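Local atomic coordinates of terminase, large subunit (Enterobacteria phage P22, PDB entry 4DKW), a protein that drives the ATP-powered translocation of viral DNA into empty capsids and, through its C-terminal nuclease domain, the piece modelled here, cuts the genome to start and end packaging. Residues S130-L135 against A175-Y180; F151-L156 against D171-T176. One frame throughout, in Å; residues are numbered along the deposited sequence.

Contact 1: S130-L135 against A175-Y180; sequences SELRDL and ATRYGY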
loop_
_atom_site.group_PDB
_atom_site.type_symbol
_atom_site.label_atom_id
_atom_site.label_comp_id
_atom_site.label_asym_id
_atom_site.label_seq_id
_atom_site.Cartn_x
_atom_site.Cartn_y
_atom_site.Cartn_z
ATOM N N SER A 130 -13.822 1.428 -2.198
ATOM C CA SER A 130 -15.051 1.536 -1.408
ATOM C C SER A 130 -14.805 1.158 0.046
ATOM O O SER A 130 -15.267 1.844 0.970
ATOM C CB SER A 130 -16.165 0.654 -1.978
ATOM O OG SER A 130 -16.710 1.252 -3.133
ATOM N N GLU A 131 -14.078 0.064 0.247
ATOM C CA GLU A 131 -13.812 -0.420 1.593
ATOM C C GLU A 131 -12.914 0.545 2.337
ATOM O O GLU A 131 -13.175 0.868 3.495
ATOM C CB GLU A 131 -13.205 -1.819 1.555
ATOM C CG GLU A 131 -14.202 -2.873 1.064
ATOM C CD GLU A 131 -13.755 -4.309 1.353
ATOM O OE1 GLU A 131 -12.736 -4.503 2.055
ATOM O OE2 GLU A 131 -14.436 -5.245 0.881
ATOM N N LEU A 132 -11.877 1.038 1.660
ATOM C CA LEU A 132 -10.993 2.035 2.265
ATOM C C LEU A 132 -11.720 3.332 2.636
ATOM O O LEU A 132 -11.428 3.918 3.669
ATOM C CB LEU A 132 -9.795 2.329 1.363
ATOM C CG LEU A 132 -8.752 1.213 1.255
ATOM C CD1 LEU A 132 -7.684 1.579 0.227
ATOM C CD2 LEU A 132 -8.121 0.946 2.616
ATOM N N ARG A 133 -12.655 3.784 1.802
ATOM C CA ARG A 133 -13.392 5.010 2.105
ATOM C C ARG A 133 -14.285 4.830 3.324
ATOM O O ARG A 133 -14.409 5.741 4.142
ATOM C CB ARG A 133 -14.249 5.486 0.924
ATOM C CG ARG A 133 -14.982 6.809 1.244
ATOM C CD ARG A 133 -16.121 7.141 0.280
ATOM N NE ARG A 133 -15.647 7.436 -1.069
ATOM C CZ ARG A 133 -15.724 6.577 -2.080
ATOM N NH1 ARG A 133 -16.265 5.371 -1.882
ATOM N NH2 ARG A 133 -15.267 6.923 -3.283
ATOM N N ASP A 134 -14.921 3.663 3.431
ATOM C CA ASP A 134 -15.750 3.345 4.594
ATOM C C ASP A 134 -14.921 3.430 5.855
ATOM O O ASP A 134 -15.344 4.030 6.834
ATOM C CB ASP A 134 -16.357 1.940 4.494
ATOM C CG ASP A 134 -17.439 1.843 3.447
ATOM O OD1 ASP A 134 -17.929 2.894 2.978
ATOM O OD2 ASP A 134 -17.807 0.701 3.105
ATOM N N LEU A 135 -13.734 2.828 5.822
ATOM C CA LEU A 135 -12.829 2.826 6.974
ATOM C C LEU A 135 -12.442 4.245 7.352
ATOM O O LEU A 135 -12.428 4.591 8.529
ATOM C CB LEU A 135 -11.579 1.984 6.707
ATOM C CG LEU A 135 -11.785 0.478 6.483
ATOM C CD1 LEU A 135 -10.486 -0.190 6.036
ATOM C CD2 LEU A 135 -12.297 -0.159 7.757
ATOM N N ALA A 175 -0.272 0.505 -3.550
ATOM C CA ALA A 175 0.440 -0.260 -2.527
ATOM C C ALA A 175 -0.382 -0.395 -1.243
ATOM O O ALA A 175 -0.515 -1.492 -0.703
ATOM C CB ALA A 175 1.794 0.373 -2.231
ATOM N N THR A 176 -0.936 0.718 -0.762
ATOM C CA THR A 176 -1.757 0.691 0.440
ATOM C C THR A 176 -2.920 -0.269 0.266
ATOM O O THR A 176 -3.213 -1.069 1.146
ATOM C CB THR A 176 -2.291 2.085 0.790
ATOM O OG1 THR A 176 -1.188 2.978 0.965
ATOM C CG2 THR A 176 -3.090 2.036 2.081
ATOM N N ARG A 177 -3.560 -0.199 -0.892
ATOM C CA ARG A 177 -4.691 -1.051 -1.206
ATOM C C ARG A 177 -4.263 -2.529 -1.231
ATOM O O ARG A 177 -4.978 -3.399 -0.711
ATOM C CB ARG A 177 -5.294 -0.603 -2.538
ATOM C CG ARG A 177 -6.759 -0.909 -2.707
ATOM C CD ARG A 177 -7.372 -0.173 -3.906
ATOM N NE ARG A 177 -6.411 0.018 -4.995
ATOM C CZ ARG A 177 -6.001 -0.941 -5.819
ATOM N NH1 ARG A 177 -6.466 -2.178 -5.689
ATOM N NH2 ARG A 177 -5.118 -0.661 -6.771
ATOM N N TYR A 178 -3.089 -2.812 -1.791
ATOM C CA TYR A 178 -2.560 -4.191 -1.813
ATOM C C TYR A 178 -2.298 -4.760 -0.418
ATOM O O TYR A 178 -2.578 -5.935 -0.159
ATOM C CB TYR A 178 -1.275 -4.305 -2.644
ATOM C CG TYR A 178 -1.437 -3.860 -4.075
ATOM C CD1 TYR A 178 -2.635 -4.058 -4.752
ATOM C CD2 TYR A 178 -0.396 -3.229 -4.747
ATOM C CE1 TYR A 178 -2.786 -3.639 -6.059
ATOM C CE2 TYR A 178 -0.538 -2.813 -6.050
ATOM C CZ TYR A 178 -1.733 -3.024 -6.702
ATOM O OH TYR A 178 -1.874 -2.612 -8.004
ATOM N N GLY A 179 -1.746 -3.933 0.466
ATOM C CA GLY A 179 -1.482 -4.344 1.832
ATOM C C GLY A 179 -2.778 -4.636 2.560
ATOM O O GLY A 179 -2.890 -5.619 3.291
ATOM N N TYR A 180 -3.764 -3.771 2.353
ATOM C CA TYR A 180 -5.086 -3.960 2.924
ATOM C C TYR A 180 -5.750 -5.259 2.424
ATOM O O TYR A 180 -6.316 -6.031 3.204
ATOM C CB TYR A 180 -5.972 -2.736 2.646
ATOM C CG TYR A 180 -7.415 -2.951 3.043
ATOM C CD1 TYR A 180 -7.791 -2.926 4.372
ATOM C CD2 TYR A 180 -8.398 -3.187 2.086
ATOM C CE1 TYR A 180 -9.098 -3.149 4.747
ATOM C CE2 TYR A 180 -9.726 -3.398 2.452
ATOM C CZ TYR A 180 -10.058 -3.382 3.787
ATOM O OH TYR A 180 -11.351 -3.590 4.194
#

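Contact 2: F151-L156 against D171-T176; sequences FEEFRL and DVLDAT. With MG (magnesium ion), chain E.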
loop_
_atom_site.group_PDB
_atom_site.type_symbol
_atom_site.label_atom_id
_atom_site.label_comp_id
_atom_site.label_asym_id
_atom_site.label_seq_id
_atom_site.Cartn_x
_atom_site.Cartn_y
_atom_site.Cartn_z
ATOM N N PHE A 151 -0.607 11.662 1.130
ATOM C CA PHE A 151 -1.535 12.788 1.064
ATOM C C PHE A 151 -1.463 13.520 -0.275
ATOM O O PHE A 151 -2.478 14.011 -0.787
ATOM C CB PHE A 151 -1.310 13.733 2.252
ATOM C CG PHE A 151 -1.696 13.128 3.564
ATOM C CD1 PHE A 151 -3.039 12.893 3.857
ATOM C CD2 PHE A 151 -0.728 12.755 4.487
ATOM C CE1 PHE A 151 -3.410 12.316 5.057
ATOM C CE2 PHE A 151 -1.091 12.177 5.694
ATOM C CZ PHE A 151 -2.433 11.962 5.980
ATOM N N GLU A 152 -0.265 13.575 -0.847
ATOM C CA GLU A 152 -0.078 14.144 -2.178
ATOM C C GLU A 152 -0.938 13.445 -3.221
ATOM O O GLU A 152 -1.512 14.097 -4.091
ATOM C CB GLU A 152 1.393 14.073 -2.588
ATOM C CG GLU A 152 2.311 14.917 -1.715
ATOM C CD GLU A 152 3.778 14.807 -2.113
ATOM O OE1 GLU A 152 4.134 13.861 -2.856
ATOM O OE2 GLU A 152 4.578 15.667 -1.675
ATOM N N GLU A 153 -1.014 12.119 -3.133
ATOM C CA GLU A 153 -1.824 11.320 -4.055
ATOM C C GLU A 153 -3.315 11.376 -3.710
ATOM O O GLU A 153 -4.164 11.494 -4.591
ATOM C CB GLU A 153 -1.354 9.864 -4.054
ATOM C CG GLU A 153 0.110 9.658 -4.453
ATOM C CD GLU A 153 0.438 8.189 -4.698
ATOM O OE1 GLU A 153 -0.452 7.345 -4.471
ATOM O OE2 GLU A 153 1.575 7.874 -5.120
ATOM N N PHE A 154 -3.606 11.279 -2.417
ATOM C CA PHE A 154 -4.953 11.363 -1.856
ATOM C C PHE A 154 -5.670 12.610 -2.368
ATOM O O PHE A 154 -6.852 12.555 -2.735
ATOM C CB PHE A 154 -4.825 11.370 -0.329
ATOM C CG PHE A 154 -6.130 11.491 0.417
ATOM C CD1 PHE A 154 -6.869 10.362 0.738
ATOM C CD2 PHE A 154 -6.576 12.732 0.863
ATOM C CE1 PHE A 154 -8.041 10.469 1.445
ATOM C CE2 PHE A 154 -7.760 12.843 1.576
ATOM C CZ PHE A 154 -8.490 11.714 1.868
ATOM N N ARG A 155 -4.935 13.723 -2.413
ATOM C CA ARG A 155 -5.467 15.014 -2.862
ATOM C C ARG A 155 -5.842 15.072 -4.346
ATOM O O ARG A 155 -6.758 15.809 -4.737
ATOM C CB ARG A 155 -4.461 16.120 -2.577
ATOM C CG ARG A 155 -4.353 16.477 -1.124
ATOM C CD ARG A 155 -3.510 17.721 -0.921
ATOM N NE ARG A 155 -2.080 17.445 -0.935
ATOM C CZ ARG A 155 -1.351 17.214 0.152
ATOM N NH1 ARG A 155 -1.909 17.235 1.354
ATOM N NH2 ARG A 155 -0.051 16.995 0.039
ATOM N N LEU A 156 -5.130 14.292 -5.158
ATOM C CA LEU A 156 -5.280 14.307 -6.610
ATOM C C LEU A 156 -6.118 13.155 -7.191
ATOM O O LEU A 156 -6.469 13.180 -8.362
ATOM C CB LEU A 156 -3.896 14.265 -7.246
ATOM C CG LEU A 156 -2.979 15.434 -6.909
ATOM C CD1 LEU A 156 -1.623 15.220 -7.557
ATOM C CD2 LEU A 156 -3.601 16.718 -7.405
ATOM N N ASP A 171 0.629 5.388 -6.915
ATOM C CA ASP A 171 1.528 4.303 -6.529
ATOM C C ASP A 171 1.454 3.936 -5.037
ATOM O O ASP A 171 1.347 2.758 -4.703
ATOM C CB ASP A 171 2.952 4.658 -6.935
ATOM C CG ASP A 171 3.017 5.228 -8.346
ATOM O OD1 ASP A 171 2.805 4.451 -9.319
ATOM O OD2 ASP A 171 3.256 6.450 -8.476
ATOM N N VAL A 172 1.529 4.936 -4.157
ATOM C CA VAL A 172 1.310 4.742 -2.720
ATOM C C VAL A 172 -0.120 4.247 -2.438
ATOM O O VAL A 172 -0.325 3.366 -1.598
ATOM C CB VAL A 172 1.613 6.032 -1.913
ATOM C CG1 VAL A 172 1.209 5.877 -0.431
ATOM C CG2 VAL A 172 3.091 6.391 -2.032
ATOM N N LEU A 173 -1.096 4.792 -3.161
ATOM C CA LEU A 173 -2.489 4.376 -3.012
ATOM C C LEU A 173 -2.660 2.904 -3.392
ATOM O O LEU A 173 -3.273 2.129 -2.655
ATOM C CB LEU A 173 -3.420 5.269 -3.845
ATOM C CG LEU A 173 -3.520 6.726 -3.367
ATOM C CD1 LEU A 173 -4.308 7.575 -4.354
ATOM C CD2 LEU A 173 -4.156 6.805 -1.979
ATOM N N ASP A 174 -2.095 2.515 -4.527
ATOM C CA ASP A 174 -2.144 1.124 -4.955
ATOM C C ASP A 174 -1.504 0.189 -3.938
ATOM O O ASP A 174 -2.109 -0.808 -3.526
ATOM C CB ASP A 174 -1.458 0.950 -6.308
ATOM C CG ASP A 174 -2.297 1.459 -7.458
ATOM O OD1 ASP A 174 -3.489 1.773 -7.248
ATOM O OD2 ASP A 174 -1.762 1.530 -8.580
ATOM N N ALA A 175 -0.272 0.505 -3.550
ATOM C CA ALA A 175 0.440 -0.260 -2.527
ATOM C C ALA A 175 -0.382 -0.395 -1.243
ATOM O O ALA A 175 -0.515 -1.492 -0.703
ATOM C CB ALA A 175 1.794 0.373 -2.231
ATOM N N THR A 176 -0.936 0.718 -0.762
ATOM C CA THR A 176 -1.757 0.691 0.440
ATOM C C THR A 176 -2.920 -0.269 0.266
ATOM O O THR A 176 -3.213 -1.069 1.146
ATOM C CB THR A 176 -2.291 2.085 0.790
ATOM O OG1 THR A 176 -1.188 2.978 0.965
ATOM C CG2 THR A 176 -3.090 2.036 2.081
HETATM MG MG MG E . 2.268 2.363 -10.169
HETATM O O HOH W 1 2.163 0.461 -10.764
HETATM O O HOH W 2 2.280 3.599 -11.932
#

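Contact 1: S130-L135 against A175-Y180
Tyr180 reaches across to helix 125-137 and is met by three side chains there. Leu132 puts its CD2 methyl over one ring face, 4.2 Å from the ring centroid and 20° off the normal, a CH-pi contact displaced toward the CG rim. Leu135 points back toward the oncoming ring and sets CD1 obliquely against CE1 of Tyr180, 3.5 Å away. The third partner is polar: the Tyr180 hydroxyl OH donates to OE1 of Glu131 over 2.7 Å. That oxygen lies at the ring edge, near the ring plane, and is used on its anti side, with the carboxylate standing almost perpendicular to the ring. Tyr180 sends its ring toward helix 125-137 because CG stands trans to the backbone nitrogen (chi1 172°); the segment axes stay 11.3 Å apart. The other methyl of Leu132, CD1, rests on the aliphatic CG of Arg177, 4.0 Å away, while the guanidinium of Arg177 turns to Asp174 in a salt bridge. Further out, Phe54 on strand 53-62 packs edge-to-face with the Tyr180 ring and also touches Leu135. Two nearly perpendicular helices (88°), joined chiefly through one tyrosine, belong to the alpha/beta core of this RNase H-like nuclease domain.

Contact 2: F151-L156 against D171-T176
At the magnesium site of the nuclease, the first turn of helix 171-181 carries a metal ligand and is held by Glu153 of the preceding helix, 148-156. The Glu153 carboxylate meets the backbone N-H groups at the start of helix 171-181, which have no preceding turn of helix to accept them. OE1 accepts from Leu173 N at 2.9 Å (N-H...O 157°) and OE2 from Val172 N at 3.1 Å (163°). With one bond to each oxygen, both on the syn side and somewhat out of plane, the carboxylate's rotation is restrained. An extended chain beyond CG (chi2 -169°) carries it to the start of helix 171-181, and Glu153 CB lies 3.7 Å from Leu173 CD1. Such a helix, bringing an acidic residue to a metal beside the end of a central strand, is a recurring feature of RNase H-like nucleases; here OD1 of Asp171 binds magnesium at 2.3 Å, alongside Asp33 and two waters. OE2 of Glu153 lies only 4.0 Å from OD2 of Asp171, a closeness of like charges probably eased by Lys61, which makes a salt bridge to Glu153. One turn on, Thr176 OG1 donates to Val172 O over 2.7 Å, from the face of that carbonyl opposite the one used by Thr176 N. Val172 also packs against Ala41 and Ile43 of strand 40-48.

Helix 171-181 is common to both contacts: contact 2 takes its first turns, contact 1 the later ones, and Ala175 and Thr176 belong to both segments. Their centres are about 11 Å apart, and two different helices, 148-156 and 125-137, cross this helix at nearly right angles. Contact 2 sits at the metal, since Asp171 is a ligand and its side chain lies about 3 Å from that of Asp33. Contact 1 is set further back, the Arg177 side chain being about 9 Å from a bound magnesium and about 7 Å from the Asp33 side chain. Along helix 171-181 the metal ligand comes at the first residue and the Tyr180 contact near the other end.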